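U4/U6 snRNA-associated-splicing factor PRP24 (Saccharomyces cerevisiae, PDB 4N0T) binds U6 snRNA, promotes its annealing with U4 snRNA, and serves as a recycling factor of the spliceosome in pre-mRNA splicing. Local coordinates at residues K309-K313 and I325-D329; V317-A323 and M358-Y362. One frame throughout, in Å; residues are numbered along the deposited sequence.

Overall arrangement
Both contacts lie in the fourth RNA-recognition motif of the chain, the occluded one, whose antiparallel sheet runs in the order 311-317, 322-327, 281-285, 348-353, 344-345. Contact 1 joins the open end of the hairpin made by strands 311-317 and 322-327; contact 2 takes the turn at its other end and packs it against helix 355-365. Their centres are about 19 Å apart. Along the chain the segments alternate, 309-313, 317-323, 325-329 and then 358-362, so the hairpin is paired with itself at one end and held by the C-terminal helix at the other. Met358 of that helix also packs on Cys283 and Phe285 of strand 281-285, so the helix probably occludes part of the sheet.

Contact 1: K309-K313 and I325-D329; sequences KDIRK and IIFRD
Arg328 reaches back over the start of the neighbouring strand, and its NH1 donates to Lys309 O at 2.9 Å. The bond is bent (N-H...O 143°), and the carbonyl oxygen sits 25° out of the guanidinium plane. A bend at chi3 (106°) turns the Arg328 chain so that one face of the guanidinium lies against Arg312 CA, while NH2 comes within 3.8 Å of Arg312 CD. The two side chains cross at about a right angle; with NE of Arg312 and NH2 of Arg328 4.5 Å apart, their like charges probably repel mildly, and the grip rests on the Lys309 carbonyl. Ile326 adds an apolar contact: its CG2 lies 4.0 Å from Arg312 CG, and Leu281 and Leu269 also touch it. On the other face Ile311 meets Ile325 and Phe327. The Ile326 backbone fixes the register: its N donates almost straight to Lys313 O at 2.8 Å, whereas its O receives Arg312 N at 2.8 Å and, weakly, Lys313 N. A water links Asp310 O to Arg328 N. Arg312 and Lys313 therefore both face Ile326, a classic beta bulge at the open end of an antiparallel hairpin in an RNA-recognition motif.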
loop_
_atom_site.group_PDB
_atom_site.type_symbol
_atom_site.label_atom_id
_atom_site.label_comp_id
_atom_site.label_asym_id
_atom_site.label_seq_id
_atom_site.Cartn_x
_atom_site.Cartn_y
_atom_site.Cartn_z
ATOM N N LYS A 309 -2.773 -7.808 22.689
ATOM C CA LYS A 309 -1.896 -8.955 22.894
ATOM C C LYS A 309 -2.618 -10.298 22.812
ATOM O O LYS A 309 -1.995 -11.347 22.978
ATOM C CB LYS A 309 -1.125 -8.830 24.214
ATOM C CG LYS A 309 -1.962 -9.070 25.463
ATOM C CD LYS A 309 -1.412 -8.272 26.642
ATOM C CE LYS A 309 -2.217 -8.493 27.919
ATOM N NZ LYS A 309 -1.525 -7.886 29.099
ATOM N N ASP A 310 -3.924 -10.273 22.558
ATOM C CA ASP A 310 -4.649 -11.505 22.265
ATOM C C ASP A 310 -4.440 -11.856 20.798
ATOM O O ASP A 310 -4.707 -12.978 20.359
ATOM C CB ASP A 310 -6.146 -11.330 22.538
ATOM C CG ASP A 310 -6.463 -11.205 24.020
ATOM O OD1 ASP A 310 -5.953 -12.029 24.810
ATOM O OD2 ASP A 310 -7.220 -10.280 24.390
ATOM N N ILE A 311 -3.961 -10.878 20.038
ATOM C CA ILE A 311 -3.725 -11.066 18.617
ATOM C C ILE A 311 -2.238 -11.292 18.362
ATOM O O ILE A 311 -1.416 -10.417 18.636
ATOM C CB ILE A 311 -4.180 -9.828 17.825
ATOM C CG1 ILE A 311 -5.670 -9.563 18.059
ATOM C CG2 ILE A 311 -3.901 -10.014 16.339
ATOM C CD1 ILE A 311 -6.064 -8.106 17.883
ATOM N N ARG A 312 -1.896 -12.468 17.844
ATOM C CA ARG A 312 -0.506 -12.800 17.537
ATOM C C ARG A 312 -0.052 -12.160 16.222
ATOM O O ARG A 312 1.007 -11.518 16.155
ATOM C CB ARG A 312 -0.342 -14.317 17.469
ATOM C CG ARG A 312 0.745 -14.772 16.524
ATOM C CD ARG A 312 2.062 -14.983 17.228
ATOM N NE ARG A 312 2.237 -16.390 17.567
ATOM C CZ ARG A 312 2.386 -17.357 16.666
ATOM N NH1 ARG A 312 2.375 -17.072 15.369
ATOM N NH2 ARG A 312 2.542 -18.614 17.062
ATOM N N LYS A 313 -0.861 -12.329 15.176
ATOM C CA LYS A 313 -0.482 -11.864 13.847
ATOM C C LYS A 313 -1.708 -11.718 12.942
ATOM O O LYS A 313 -2.664 -12.484 13.070
ATOM C CB LYS A 313 0.517 -12.850 13.224
ATOM C CG LYS A 313 1.104 -12.398 11.907
ATOM C CD LYS A 313 2.547 -12.860 11.766
ATOM C CE LYS A 313 3.324 -11.930 10.829
ATOM N NZ LYS A 313 3.112 -10.489 11.171
ATOM N N ILE A 325 -6.326 -14.216 10.887
ATOM C CA ILE A 325 -6.035 -13.661 12.199
ATOM C C ILE A 325 -5.572 -14.806 13.076
ATOM O O ILE A 325 -6.307 -15.774 13.277
ATOM C CB ILE A 325 -7.282 -13.065 12.862
ATOM C CG1 ILE A 325 -8.099 -12.222 11.872
ATOM C CG2 ILE A 325 -6.867 -12.247 14.093
ATOM C CD1 ILE A 325 -7.416 -10.959 11.430
ATOM N N ILE A 326 -4.346 -14.721 13.578
ATOM C CA ILE A 326 -3.826 -15.786 14.427
ATOM C C ILE A 326 -3.915 -15.308 15.862
ATOM O O ILE A 326 -3.406 -14.230 16.202
ATOM C CB ILE A 326 -2.379 -16.115 14.079
ATOM C CG1 ILE A 326 -2.259 -16.459 12.593
ATOM C CG2 ILE A 326 -1.876 -17.267 14.939
ATOM C CD1 ILE A 326 -0.834 -16.839 12.187
ATOM N N PHE A 327 -4.615 -16.080 16.691
ATOM C CA PHE A 327 -4.781 -15.721 18.093
ATOM C C PHE A 327 -3.828 -16.555 18.945
ATOM O O PHE A 327 -3.026 -17.312 18.408
ATOM C CB PHE A 327 -6.224 -15.947 18.532
ATOM C CG PHE A 327 -7.214 -15.047 17.837
ATOM C CD1 PHE A 327 -7.338 -13.717 18.213
ATOM C CD2 PHE A 327 -8.014 -15.531 16.808
ATOM C CE1 PHE A 327 -8.261 -12.878 17.579
ATOM C CE2 PHE A 327 -8.926 -14.697 16.157
ATOM C CZ PHE A 327 -9.047 -13.369 16.551
ATOM N N ARG A 328 -3.931 -16.432 20.265
ATOM C CA ARG A 328 -2.950 -17.079 21.145
ATOM C C ARG A 328 -3.356 -18.471 21.619
ATOM O O ARG A 328 -2.492 -19.286 21.950
ATOM C CB ARG A 328 -2.589 -16.168 22.318
ATOM C CG ARG A 328 -2.276 -14.749 21.861
ATOM C CD ARG A 328 -1.021 -14.200 22.500
ATOM N NE ARG A 328 0.116 -14.139 21.585
ATOM C CZ ARG A 328 0.895 -13.070 21.433
ATOM N NH1 ARG A 328 0.659 -11.967 22.132
ATOM N NH2 ARG A 328 1.908 -13.102 20.580
ATOM N N ASP A 329 -4.658 -18.751 21.649
ATOM C CA ASP A 329 -5.128 -20.121 21.870
ATOM C C ASP A 329 -6.403 -20.452 21.092
ATOM O O ASP A 329 -7.084 -19.556 20.586
ATOM C CB ASP A 329 -5.307 -20.419 23.364
ATOM C CG ASP A 329 -6.370 -19.554 24.008
ATOM O OD1 ASP A 329 -7.571 -19.838 23.811
ATOM O OD2 ASP A 329 -6.003 -18.595 24.717
HETATM O O HOH W 1 -5.621 -14.878 21.999
#

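Contact 2: V317-A323 and M358-Y362; sequences VSDFNGA and MKRYY. With SO4 (sulfate ion), chain C; nucleotides of chain B.
Phe320 and Tyr362 form a T-shaped pair, the edge of Phe320 directed at the face of Tyr362, ring centroids 5.3 Å apart and planes at 84°. Lys359 closes one face of Phe320: its CG stands 3.8 Å from the ring centroid and 10° off the normal, a CH-pi contact. In the buried part, Met358 runs extended to SD, 3.9 Å from Gly322 CA, and a bend at chi3 (61°) turns CE to Val317 CG1. The outer side is partly exposed and holds ordered waters. Asp319 O lies over the Tyr362 face, displaced toward the rim near CZ (3.4 Å), and Asn321 ND2 meets the ring edge; one water joins Asp319 O to Tyr362 OH, another the carbonyls of Phe320 and Met358. Were Tyr362 replaced by an alanine, the Phe320 edge would probably lose its aromatic partner and the water at Asp319 O its hydroxyl mate. On the RNA side, Asp319 CB lies 3.6 Å from O2 of C29 of chain B, while its carboxylate pairs with Arg263; Arg360 NH1 and NH2 donate to a sulfate, probably from the crystallisation liquor. This fits an occluded RNA-recognition motif, its sheet probably partly covered by the C-terminal helix.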
loop_
_atom_site.group_PDB
_atom_site.type_symbol
_atom_site.label_atom_id
_atom_site.label_comp_id
_atom_site.label_asym_id
_atom_site.label_seq_id
_atom_site.Cartn_x
_atom_site.Cartn_y
_atom_site.Cartn_z
ATOM N N VAL A 317 -4.639 -12.436 2.773
ATOM C CA VAL A 317 -4.710 -13.494 1.773
ATOM C C VAL A 317 -5.616 -12.946 0.665
ATOM O O VAL A 317 -6.768 -13.379 0.493
ATOM C CB VAL A 317 -5.290 -14.804 2.364
ATOM C CG1 VAL A 317 -5.190 -15.931 1.344
ATOM C CG2 VAL A 317 -4.547 -15.212 3.633
ATOM N N SER A 318 -5.110 -11.985 -0.098
ATOM C CA SER A 318 -5.986 -11.249 -1.008
ATOM C C SER A 318 -6.441 -12.092 -2.189
ATOM O O SER A 318 -7.450 -11.763 -2.824
ATOM C CB SER A 318 -5.313 -9.969 -1.490
ATOM O OG SER A 318 -4.050 -10.301 -2.033
ATOM N N ASP A 319 -5.737 -13.191 -2.467
ATOM C CA ASP A 319 -6.154 -14.077 -3.555
ATOM C C ASP A 319 -7.457 -14.812 -3.237
ATOM O O ASP A 319 -8.096 -15.356 -4.132
ATOM C CB ASP A 319 -5.051 -15.050 -4.015
ATOM C CG ASP A 319 -4.392 -15.809 -2.869
ATOM O OD1 ASP A 319 -4.164 -15.219 -1.791
ATOM O OD2 ASP A 319 -4.063 -17.008 -3.069
ATOM N N PHE A 320 -7.855 -14.799 -1.970
ATOM C CA PHE A 320 -9.181 -15.289 -1.586
ATOM C C PHE A 320 -10.018 -14.198 -0.923
ATOM O O PHE A 320 -10.943 -14.506 -0.171
ATOM C CB PHE A 320 -9.048 -16.507 -0.669
ATOM C CG PHE A 320 -8.432 -17.695 -1.358
ATOM C CD1 PHE A 320 -9.169 -18.419 -2.288
ATOM C CD2 PHE A 320 -7.112 -18.054 -1.114
ATOM C CE1 PHE A 320 -8.614 -19.494 -2.945
ATOM C CE2 PHE A 320 -6.548 -19.138 -1.768
ATOM C CZ PHE A 320 -7.302 -19.853 -2.688
ATOM N N ASN A 321 -9.689 -12.935 -1.209
ATOM C CA ASN A 321 -10.383 -11.784 -0.614
ATOM C C ASN A 321 -10.494 -11.852 0.910
ATOM O O ASN A 321 -11.530 -11.509 1.489
ATOM C CB ASN A 321 -11.784 -11.616 -1.223
ATOM C CG ASN A 321 -11.756 -11.531 -2.731
ATOM O OD1 ASN A 321 -10.868 -10.911 -3.310
ATOM N ND2 ASN A 321 -12.744 -12.149 -3.383
ATOM N N GLY A 322 -9.433 -12.300 1.569
ATOM C CA GLY A 322 -9.499 -12.516 3.004
ATOM C C GLY A 322 -8.278 -12.099 3.802
ATOM O O GLY A 322 -7.325 -11.521 3.274
ATOM N N ALA A 323 -8.345 -12.358 5.103
ATOM C CA ALA A 323 -7.219 -12.152 6.001
ATOM C C ALA A 323 -7.252 -13.266 7.027
ATOM O O ALA A 323 -8.325 -13.775 7.384
ATOM C CB ALA A 323 -7.309 -10.786 6.684
ATOM N N MET A 358 -13.062 -19.994 3.823
ATOM C CA MET A 358 -12.712 -18.816 3.045
ATOM C C MET A 358 -12.552 -19.178 1.574
ATOM O O MET A 358 -13.067 -18.483 0.701
ATOM C CB MET A 358 -11.417 -18.202 3.589
ATOM C CG MET A 358 -10.907 -17.036 2.750
ATOM S SD MET A 358 -9.365 -16.345 3.430
ATOM C CE MET A 358 -8.276 -17.764 3.325
ATOM N N LYS A 359 -11.856 -20.280 1.303
ATOM C CA LYS A 359 -11.640 -20.726 -0.073
ATOM C C LYS A 359 -12.952 -21.129 -0.742
ATOM O O LYS A 359 -13.206 -20.764 -1.893
ATOM C CB LYS A 359 -10.662 -21.905 -0.115
ATOM C CG LYS A 359 -9.231 -21.540 0.260
ATOM C CD LYS A 359 -8.312 -22.740 0.064
ATOM C CE LYS A 359 -6.874 -22.385 0.363
ATOM N NZ LYS A 359 -5.952 -23.510 0.007
ATOM N N ARG A 360 -13.779 -21.882 -0.022
ATOM C CA ARG A 360 -15.075 -22.305 -0.567
ATOM C C ARG A 360 -15.955 -21.111 -0.922
ATOM O O ARG A 360 -16.572 -21.071 -1.994
ATOM C CB ARG A 360 -15.803 -23.253 0.393
ATOM C CG ARG A 360 -15.285 -24.695 0.339
ATOM C CD ARG A 360 -16.137 -25.645 1.190
ATOM N NE ARG A 360 -15.970 -25.414 2.622
ATOM C CZ ARG A 360 -15.099 -26.068 3.382
ATOM N NH1 ARG A 360 -14.320 -27.009 2.854
ATOM N NH2 ARG A 360 -15.004 -25.785 4.674
ATOM N N TYR A 361 -15.994 -20.122 -0.034
ATOM C CA TYR A 361 -16.768 -18.915 -0.294
ATOM C C TYR A 361 -16.264 -18.204 -1.539
ATOM O O TYR A 361 -17.052 -17.790 -2.392
ATOM C CB TYR A 361 -16.747 -17.964 0.910
ATOM C CG TYR A 361 -17.578 -16.723 0.687
ATOM C CD1 TYR A 361 -18.962 -16.752 0.847
ATOM C CD2 TYR A 361 -16.991 -15.529 0.285
ATOM C CE1 TYR A 361 -19.729 -15.615 0.629
ATOM C CE2 TYR A 361 -17.740 -14.393 0.070
ATOM C CZ TYR A 361 -19.114 -14.440 0.240
ATOM O OH TYR A 361 -19.867 -13.307 0.020
ATOM N N TYR A 362 -14.941 -18.078 -1.653
ATOM C CA TYR A 362 -14.354 -17.434 -2.813
ATOM C C TYR A 362 -14.699 -18.183 -4.097
ATOM O O TYR A 362 -15.089 -17.561 -5.090
ATOM C CB TYR A 362 -12.833 -17.350 -2.659
ATOM C CG TYR A 362 -12.153 -16.772 -3.870
ATOM C CD1 TYR A 362 -12.019 -15.404 -4.023
ATOM C CD2 TYR A 362 -11.644 -17.600 -4.866
ATOM C CE1 TYR A 362 -11.389 -14.867 -5.139
ATOM C CE2 TYR A 362 -11.020 -17.074 -5.979
ATOM C CZ TYR A 362 -10.898 -15.712 -6.109
ATOM O OH TYR A 362 -10.274 -15.193 -7.220
HETATM S S SO4 C . -12.734 -27.658 6.675
HETATM O O1 SO4 C . -11.354 -27.419 7.090
HETATM O O2 SO4 C . -12.754 -28.300 5.356
HETATM O O3 SO4 C . -13.395 -28.519 7.655
HETATM O O4 SO4 C . -13.438 -26.379 6.639
ATOM P P C B 29 2.138 -17.726 -5.112
ATOM O OP1 C B 29 1.050 -17.920 -4.124
ATOM O OP2 C B 29 3.205 -18.776 -5.216
ATOM O "O5'" C B 29 1.522 -17.469 -6.557
ATOM C "C5'" C B 29 0.554 -18.357 -7.120
ATOM C "C4'" C B 29 -0.515 -17.609 -7.874
ATOM O "O4'" C B 29 -1.204 -16.720 -6.948
ATOM C "C3'" C B 29 -0.015 -16.717 -9.011
ATOM O "O3'" C B 29 -1.052 -16.604 -9.987
ATOM C "C2'" C B 29 0.127 -15.368 -8.321
ATOM O "O2'" C B 29 0.123 -14.255 -9.190
ATOM C "C1'" C B 29 -1.104 -15.388 -7.421
ATOM N N1 C B 29 -1.044 -14.506 -6.255
ATOM C C2 C B 29 -2.191 -13.768 -5.996
ATOM O O2 C B 29 -3.150 -13.879 -6.780
ATOM N N3 C B 29 -2.219 -12.946 -4.928
ATOM C C4 C B 29 -1.153 -12.879 -4.138
ATOM N N4 C B 29 -1.234 -12.061 -3.086
ATOM C C5 C B 29 0.029 -13.634 -4.379
ATOM C C6 C B 29 0.047 -14.448 -5.444
HETATM O O HOH W 2 -8.155 -13.841 -6.499
HETATM O O HOH W 3 -13.412 -15.518 0.320
#